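Local coordinates for protein TRAP dicarboxylate transporter-DctP subunit (PDB 4PFI) that probably binds a small organic acid in the periplasm as the solute-capturing subunit of a TRAP transporter, at residues Asp173-Glu185 against Gln211-Phe223. Numbering follows the deposited sequence.
Sequences DFQGLRFRTMTSE and QLGNIDGQSNPVF
R178, which opens strand 178-180, pairs through its backbone with D216, just before strand 217-220. The backbone N of D216 donates to R178 O (2.8 Å) in the carbonyl plane, and R178 N returns a bond to D216 OD2 (2.9 Å), which accepts on its anti lone pair. The guanidinium of R178 turns elsewhere, to a salt bridge with D197. Two residues along, R180 N donates almost straight to G217 O (3.0 Å, 172° at the hydrogen). Further along, the strands are bridged by a water that donates to both R180 O and S219 O.

The F179 ring lies over the backbone of G217 and Q218, its CE1 3.6 Å from G217 C. With CG anti to the backbone N (chi1 -164°), the ring is carried across the neighbouring strand, onto the side of G217 where a side chain would otherwise stand. Cut back to an alanine, F179 would probably uncover this peptide and remove the surface that meets S219 CB at the ring edge. F174 meets the opposite ring face, and F191 also stacks on F179. On the other face of the sheet, R180 CG packs on Q218 CB (4.0 Å).

Consecutive beta-alpha-beta connections, typical of a solute-binding-protein domain, run through helices 185-192 and 203-212, setting strand 178-180 between parallel 197-199 and 217-220; 217-220 also pairs antiparallel with 149-164, while helix 203-212 packs against R180, I215 and N220.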
ATOM      1  N   ASP A 173      -2.105 -18.787 -16.558  1.00 17.34           N
ATOM      2  CA  ASP A 173      -2.294 -17.561 -17.341  1.00 16.09           C
ATOM      3  C   ASP A 173      -1.141 -16.542 -17.211  1.00 17.22           C
ATOM      4  O   ASP A 173      -1.002 -15.644 -18.054  1.00 18.13           O
ATOM      5  CB  ASP A 173      -3.610 -16.885 -16.958  1.00 17.32           C
ATOM      6  CG  ASP A 173      -4.837 -17.697 -17.382  1.00 24.87           C
ATOM      7  OD1 ASP A 173      -4.743 -18.443 -18.392  1.00 30.52           O
ATOM      8  OD2 ASP A 173      -5.894 -17.594 -16.707  1.00 23.16           O
ATOM      9  N   PHE A 174      -0.336 -16.675 -16.166  1.00 15.70           N
ATOM     10  CA  PHE A 174       0.817 -15.804 -15.925  1.00 18.28           C
ATOM     11  C   PHE A 174       2.087 -16.288 -16.641  1.00 23.71           C
ATOM     12  O   PHE A 174       3.034 -15.510 -16.790  1.00 22.59           O
ATOM     13  CB  PHE A 174       1.117 -15.700 -14.418  1.00 15.51           C
ATOM     14  CG  PHE A 174       0.223 -14.757 -13.682  1.00 14.61           C
ATOM     15  CD1 PHE A 174       0.509 -13.406 -13.649  1.00 13.77           C
ATOM     16  CD2 PHE A 174      -0.915 -15.215 -13.033  1.00 14.78           C
ATOM     17  CE1 PHE A 174      -0.327 -12.522 -12.997  1.00 13.12           C
ATOM     18  CE2 PHE A 174      -1.748 -14.336 -12.361  1.00 14.12           C
ATOM     19  CZ  PHE A 174      -1.461 -12.992 -12.349  1.00 13.30           C
ATOM     20  N   GLN A 175       2.122 -17.554 -17.072  1.00 23.80           N
ATOM     21  CA  GLN A 175       3.347 -18.133 -17.674  1.00 26.81           C
ATOM     22  C   GLN A 175       3.891 -17.312 -18.844  1.00 22.80           C
ATOM     23  O   GLN A 175       3.191 -17.101 -19.839  1.00 18.74           O
ATOM     24  CB  GLN A 175       3.111 -19.577 -18.145  1.00 29.33           C
ATOM     25  CG  GLN A 175       3.333 -20.625 -17.060  1.00 35.29           C
ATOM     26  CD  GLN A 175       4.810 -20.921 -16.822  1.00 42.80           C
ATOM     27  OE1 GLN A 175       5.674 -20.505 -17.611  1.00 43.05           O
ATOM     28  NE2 GLN A 175       5.112 -21.631 -15.726  1.00 44.60           N
ATOM     29  N   GLY A 176       5.137 -16.854 -18.712  1.00 22.39           N
ATOM     30  CA  GLY A 176       5.823 -16.113 -19.759  1.00 27.60           C
ATOM     31  C   GLY A 176       5.484 -14.625 -19.839  1.00 30.79           C
ATOM     32  O   GLY A 176       6.051 -13.900 -20.662  1.00 31.43           O
ATOM     33  N   LEU A 177       4.563 -14.175 -18.988  1.00 26.82           N
ATOM     34  CA  LEU A 177       4.085 -12.785 -18.999  1.00 21.19           C
ATOM     35  C   LEU A 177       5.055 -11.846 -18.323  1.00 16.95           C
ATOM     36  O   LEU A 177       5.479 -12.107 -17.202  1.00 17.17           O
ATOM     37  CB  LEU A 177       2.743 -12.684 -18.271  1.00 21.37           C
ATOM     38  CG  LEU A 177       1.531 -12.541 -19.192  1.00 23.16           C
ATOM     39  CD1 LEU A 177       1.580 -13.568 -20.316  1.00 22.49           C
ATOM     40  CD2 LEU A 177       0.243 -12.657 -18.386  1.00 13.79           C
ATOM     41  N   ARG A 178       5.420 -10.758 -18.992  1.00 13.62           N
ATOM     42  CA  ARG A 178       6.131  -9.676 -18.310  1.00 15.47           C
ATOM     43  C   ARG A 178       5.091  -8.907 -17.512  1.00 14.36           C
ATOM     44  O   ARG A 178       4.173  -8.317 -18.081  1.00 12.94           O
ATOM     45  CB  ARG A 178       6.823  -8.741 -19.308  1.00 16.51           C
ATOM     46  CG  ARG A 178       7.905  -9.409 -20.116  1.00 22.04           C
ATOM     47  CD  ARG A 178       9.242  -9.201 -19.438  1.00 28.74           C
ATOM     48  NE  ARG A 178       9.803  -7.914 -19.806  1.00 33.10           N
ATOM     49  CZ  ARG A 178      11.075  -7.566 -19.620  1.00 31.63           C
ATOM     50  NH1 ARG A 178      11.943  -8.413 -19.066  1.00 27.84           N
ATOM     51  NH2 ARG A 178      11.472  -6.357 -20.008  1.00 29.12           N
ATOM     52  N   PHE A 179       5.219  -8.929 -16.196  1.00 13.14           N
ATOM     53  CA  PHE A 179       4.184  -8.388 -15.332  1.00 12.32           C
ATOM     54  C   PHE A 179       4.811  -7.387 -14.362  1.00 12.58           C
ATOM     55  O   PHE A 179       5.804  -7.697 -13.718  1.00 16.45           O
ATOM     56  CB  PHE A 179       3.455  -9.535 -14.578  1.00 12.61           C
ATOM     57  CG  PHE A 179       2.132  -9.116 -13.963  1.00 12.02           C
ATOM     58  CD1 PHE A 179       0.961  -9.115 -14.714  1.00 11.36           C
ATOM     59  CD2 PHE A 179       2.075  -8.678 -12.637  1.00 12.25           C
ATOM     60  CE1 PHE A 179      -0.259  -8.700 -14.142  1.00 13.78           C
ATOM     61  CE2 PHE A 179       0.852  -8.261 -12.059  1.00 12.60           C
ATOM     62  CZ  PHE A 179      -0.306  -8.268 -12.805  1.00 11.21           C
ATOM     63  N   ARG A 180       4.244  -6.182 -14.271  1.00 11.98           N
ATOM     64  CA  ARG A 180       4.834  -5.108 -13.462  1.00 15.86           C
ATOM     65  C   ARG A 180       4.312  -5.125 -12.002  1.00 15.24           C
ATOM     66  O   ARG A 180       3.117  -4.990 -11.731  1.00 13.76           O
ATOM     67  CB  ARG A 180       4.665  -3.757 -14.187  1.00 11.87           C
ATOM     68  CG  ARG A 180       4.490  -2.510 -13.336  1.00 12.39           C
ATOM     69  CD  ARG A 180       5.619  -2.220 -12.482  1.00 13.13           C
ATOM     70  NE  ARG A 180       5.772  -0.790 -12.228  1.00 21.53           N
ATOM     71  CZ  ARG A 180       6.325  -0.258 -11.126  1.00 26.18           C
ATOM     72  NH1 ARG A 180       6.455   1.057 -11.028  1.00 23.63           N
ATOM     73  NH2 ARG A 180       6.754  -1.008 -10.116  1.00 29.78           N
ATOM     74  N   THR A 181       5.236  -5.335 -11.073  1.00 17.45           N
ATOM     75  CA  THR A 181       4.919  -5.601  -9.678  1.00 15.58           C
ATOM     76  C   THR A 181       5.360  -4.418  -8.830  1.00 18.90           C
ATOM     77  O   THR A 181       6.042  -3.529  -9.330  1.00 20.03           O
ATOM     78  CB  THR A 181       5.710  -6.843  -9.160  1.00 16.54           C
ATOM     79  OG1 THR A 181       7.121  -6.567  -9.183  1.00 18.60           O
ATOM     80  CG2 THR A 181       5.425  -8.083  -9.995  1.00 14.90           C
HETATM   81  N   MSE A 182       5.004  -4.418  -7.542  1.00 25.29           N
HETATM   82  CA  MSE A 182       5.576  -3.444  -6.604  1.00 24.33           C
HETATM   83  C   MSE A 182       7.090  -3.668  -6.567  1.00 25.33           C
HETATM   84  O   MSE A 182       7.593  -4.764  -6.847  1.00 21.13           O
HETATM   85  CB  MSE A 182       4.961  -3.602  -5.195  1.00 24.97           C
HETATM   86  CG  MSE A 182       3.471  -3.190  -5.089  1.00 24.01           C
HETATM   87 SE   MSE A 182       3.106  -1.359  -5.772  0.56 30.13          SE
HETATM   88  CE  MSE A 182       2.703  -1.821  -7.610  1.00 24.54           C
ATOM     89  N   THR A 183       7.831  -2.640  -6.199  1.00 31.87           N
ATOM     90  CA  THR A 183       9.286  -2.714  -6.237  1.00 36.40           C
ATOM     91  C   THR A 183       9.882  -3.352  -4.974  1.00 38.24           C
ATOM     92  O   THR A 183      10.797  -2.824  -4.354  1.00 45.61           O
ATOM     93  CB  THR A 183       9.887  -1.323  -6.446  1.00 39.92           C
ATOM     94  OG1 THR A 183      11.310  -1.444  -6.619  1.00 43.25           O
ATOM     95  CG2 THR A 183       9.557  -0.403  -5.251  1.00 42.95           C
ATOM     96  N   SER A 184       9.354  -4.504  -4.609  1.00 34.48           N
ATOM     97  CA  SER A 184       9.809  -5.233  -3.449  1.00 32.35           C
ATOM     98  C   SER A 184      10.203  -6.629  -3.921  1.00 31.58           C
ATOM     99  O   SER A 184       9.518  -7.227  -4.747  1.00 31.70           O
ATOM    100  CB  SER A 184       8.670  -5.325  -2.425  1.00 35.29           C
ATOM    101  OG  SER A 184       9.030  -6.119  -1.314  1.00 40.35           O
ATOM    102  N   GLU A 185      11.292  -7.164  -3.396  1.00 28.77           N
ATOM    103  CA  GLU A 185      11.716  -8.498  -3.787  1.00 31.66           C
ATOM    104  C   GLU A 185      10.597  -9.506  -3.488  1.00 30.78           C
ATOM    105  O   GLU A 185      10.352 -10.446  -4.246  1.00 29.75           O
ATOM    106  CB  GLU A 185      12.987  -8.875  -3.047  1.00 38.38           C
ATOM    107  CG  GLU A 185      13.636 -10.112  -3.578  1.00 48.78           C
ATOM    108  CD  GLU A 185      15.133 -10.141  -3.306  1.00 59.46           C
ATOM    109  OE1 GLU A 185      15.628  -9.260  -2.567  1.00 61.97           O
ATOM    110  OE2 GLU A 185      15.815 -11.045  -3.845  1.00 64.57           O
ATOM    111  N   GLN A 211       0.936  -0.317 -23.764  1.00  8.46           N
ATOM    112  CA  GLN A 211       0.284  -0.073 -25.012  1.00  8.33           C
ATOM    113  C   GLN A 211       1.021  -0.768 -26.133  1.00  9.19           C
ATOM    114  O   GLN A 211       0.414  -1.222 -27.090  1.00 12.79           O
ATOM    115  CB  GLN A 211       0.185   1.420 -25.280  1.00  8.35           C
ATOM    116  CG  GLN A 211      -0.709   1.762 -26.423  1.00  8.27           C
ATOM    117  CD  GLN A 211      -0.826   3.244 -26.586  1.00  8.43           C
ATOM    118  OE1 GLN A 211       0.165   3.955 -26.494  1.00  8.78           O
ATOM    119  NE2 GLN A 211      -2.055   3.728 -26.847  1.00  8.31           N
ATOM    120  N   LEU A 212       2.327  -0.915 -25.967  1.00  9.17           N
ATOM    121  CA  LEU A 212       3.196  -1.447 -26.985  1.00  9.76           C
ATOM    122  C   LEU A 212       3.324  -2.950 -26.802  1.00 13.39           C
ATOM    123  O   LEU A 212       3.874  -3.644 -27.650  1.00 16.07           O
ATOM    124  CB  LEU A 212       4.577  -0.775 -26.894  1.00 10.31           C
ATOM    125  CG  LEU A 212       4.595   0.674 -27.393  1.00 12.17           C
ATOM    126  CD1 LEU A 212       5.871   1.358 -26.942  1.00 12.04           C
ATOM    127  CD2 LEU A 212       4.483   0.759 -28.926  1.00 10.59           C
ATOM    128  N   GLY A 213       2.815  -3.464 -25.692  1.00 11.19           N
ATOM    129  CA  GLY A 213       2.996  -4.877 -25.387  1.00 10.17           C
ATOM    130  C   GLY A 213       4.373  -5.206 -24.830  1.00 10.83           C
ATOM    131  O   GLY A 213       4.713  -6.358 -24.732  1.00 11.94           O
ATOM    132  N   ASN A 214       5.180  -4.206 -24.468  1.00 10.91           N
ATOM    133  CA  ASN A 214       6.439  -4.504 -23.761  1.00 11.65           C
ATOM    134  C   ASN A 214       6.194  -5.092 -22.364  1.00 11.59           C
ATOM    135  O   ASN A 214       7.026  -5.805 -21.809  1.00 14.69           O
ATOM    136  CB  ASN A 214       7.315  -3.249 -23.637  1.00 11.91           C
ATOM    137  CG  ASN A 214       7.705  -2.688 -24.983  1.00 14.37           C
ATOM    138  OD1 ASN A 214       7.975  -3.426 -25.934  1.00 13.64           O
ATOM    139  ND2 ASN A 214       7.735  -1.374 -25.073  1.00 15.45           N
ATOM    140  N   ILE A 215       5.062  -4.729 -21.792  1.00 10.83           N
ATOM    141  CA  ILE A 215       4.615  -5.261 -20.517  1.00 12.57           C
ATOM    142  C   ILE A 215       3.213  -5.814 -20.742  1.00 10.23           C
ATOM    143  O   ILE A 215       2.414  -5.178 -21.434  1.00 10.95           O
ATOM    144  CB  ILE A 215       4.559  -4.124 -19.476  1.00 12.27           C
ATOM    145  CG1 ILE A 215       5.961  -3.697 -19.102  1.00 17.78           C
ATOM    146  CG2 ILE A 215       3.890  -4.565 -18.212  1.00 10.49           C
ATOM    147  CD1 ILE A 215       5.966  -2.575 -18.074  1.00 23.61           C
ATOM    148  N   ASP A 216       2.909  -6.979 -20.185  1.00 10.50           N
ATOM    149  CA  ASP A 216       1.611  -7.631 -20.424  1.00 10.57           C
ATOM    150  C   ASP A 216       0.517  -7.271 -19.431  1.00 13.54           C
ATOM    151  O   ASP A 216      -0.664  -7.290 -19.763  1.00 12.63           O
ATOM    152  CB  ASP A 216       1.811  -9.135 -20.503  1.00 11.46           C
ATOM    153  CG  ASP A 216       2.751  -9.503 -21.642  1.00 17.92           C
ATOM    154  OD1 ASP A 216       2.392  -9.201 -22.819  1.00 25.94           O
ATOM    155  OD2 ASP A 216       3.868  -9.999 -21.376  1.00 18.31           O
ATOM    156  N   GLY A 217       0.900  -6.888 -18.228  1.00  9.85           N
ATOM    157  CA  GLY A 217      -0.086  -6.441 -17.266  1.00  9.55           C
ATOM    158  C   GLY A 217       0.580  -5.821 -16.073  1.00  9.83           C
ATOM    159  O   GLY A 217       1.805  -5.726 -16.006  1.00 10.26           O
ATOM    160  N   GLN A 218      -0.224  -5.377 -15.138  1.00  9.74           N
ATOM    161  CA  GLN A 218       0.283  -4.804 -13.900  1.00 10.19           C
ATOM    162  C   GLN A 218      -0.756  -4.932 -12.821  1.00 12.26           C
ATOM    163  O   GLN A 218      -1.876  -5.380 -13.061  1.00 10.03           O
ATOM    164  CB  GLN A 218       0.686  -3.330 -14.065  1.00 10.13           C
ATOM    165  CG  GLN A 218      -0.439  -2.370 -14.533  1.00  9.59           C
ATOM    166  CD  GLN A 218      -1.389  -1.965 -13.423  1.00  9.83           C
ATOM    167  OE1 GLN A 218      -1.005  -1.311 -12.448  1.00 10.77           O
ATOM    168  NE2 GLN A 218      -2.619  -2.404 -13.537  1.00 10.08           N
ATOM    169  N   SER A 219      -0.354  -4.485 -11.635  1.00 10.89           N
ATOM    170  CA  SER A 219      -1.135  -4.583 -10.431  1.00 11.28           C
ATOM    171  C   SER A 219      -1.082  -3.270  -9.661  1.00 11.68           C
ATOM    172  O   SER A 219      -0.031  -2.686  -9.494  1.00 12.10           O
ATOM    173  CB  SER A 219      -0.589  -5.714  -9.530  1.00 12.63           C
ATOM    174  OG  SER A 219      -1.549  -6.002  -8.517  1.00 15.63           O
ATOM    175  N   ASN A 220      -2.233  -2.840  -9.178  1.00 11.73           N
ATOM    176  CA  ASN A 220      -2.386  -1.577  -8.454  1.00 12.28           C
ATOM    177  C   ASN A 220      -3.826  -1.491  -7.990  1.00 12.38           C
ATOM    178  O   ASN A 220      -4.694  -2.162  -8.548  1.00 11.86           O
ATOM    179  CB  ASN A 220      -2.118  -0.378  -9.383  1.00 11.95           C
ATOM    180  CG  ASN A 220      -0.720   0.145  -9.264  1.00 15.19           C
ATOM    181  OD1 ASN A 220      -0.329   0.598  -8.201  1.00 19.42           O
ATOM    182  ND2 ASN A 220       0.055   0.055 -10.339  1.00 13.28           N
ATOM    183  N   PRO A 221      -4.092  -0.640  -6.995  1.00 13.22           N
ATOM    184  CA  PRO A 221      -5.488  -0.392  -6.636  1.00 13.45           C
ATOM    185  C   PRO A 221      -6.211   0.368  -7.759  1.00 12.84           C
ATOM    186  O   PRO A 221      -5.585   1.071  -8.566  1.00 12.48           O
ATOM    187  CB  PRO A 221      -5.398   0.429  -5.339  1.00 14.70           C
ATOM    188  CG  PRO A 221      -4.023   1.006  -5.323  1.00 15.01           C
ATOM    189  CD  PRO A 221      -3.146   0.073  -6.112  1.00 14.19           C
ATOM    190  N   VAL A 222      -7.521   0.175  -7.835  1.00 12.80           N
ATOM    191  CA  VAL A 222      -8.330   0.720  -8.904  1.00 12.32           C
ATOM    192  C   VAL A 222      -8.158   2.238  -9.099  1.00 12.66           C
ATOM    193  O   VAL A 222      -8.096   2.691 -10.242  1.00 12.09           O
ATOM    194  CB  VAL A 222      -9.815   0.379  -8.666  1.00 12.65           C
ATOM    195  CG1 VAL A 222     -10.711   1.201  -9.559  1.00 12.53           C
ATOM    196  CG2 VAL A 222     -10.037  -1.091  -8.932  1.00 12.31           C
ATOM    197  N   PHE A 223      -8.073   3.027  -8.021  1.00 13.72           N
ATOM    198  CA  PHE A 223      -7.907   4.472  -8.205  1.00 14.25           C
ATOM    199  C   PHE A 223      -6.612   4.817  -8.901  1.00 13.82           C
ATOM    200  O   PHE A 223      -6.563   5.780  -9.632  1.00 13.83           O
ATOM    201  CB  PHE A 223      -8.019   5.298  -6.903  1.00 17.29           C
ATOM    202  CG  PHE A 223      -6.887   5.123  -5.965  1.00 21.90           C
ATOM    203  CD1 PHE A 223      -5.769   5.956  -6.011  1.00 26.49           C
ATOM    204  CD2 PHE A 223      -6.936   4.107  -4.990  1.00 27.77           C
ATOM    205  CE1 PHE A 223      -4.698   5.761  -5.064  1.00 24.96           C
ATOM    206  CE2 PHE A 223      -5.901   3.911  -4.087  1.00 30.73           C
ATOM    207  CZ  PHE A 223      -4.780   4.736  -4.117  1.00 28.60           C
TER
HETATM  208  O   HOH W   1       2.394  -2.581 -10.981  1.00  9.79           O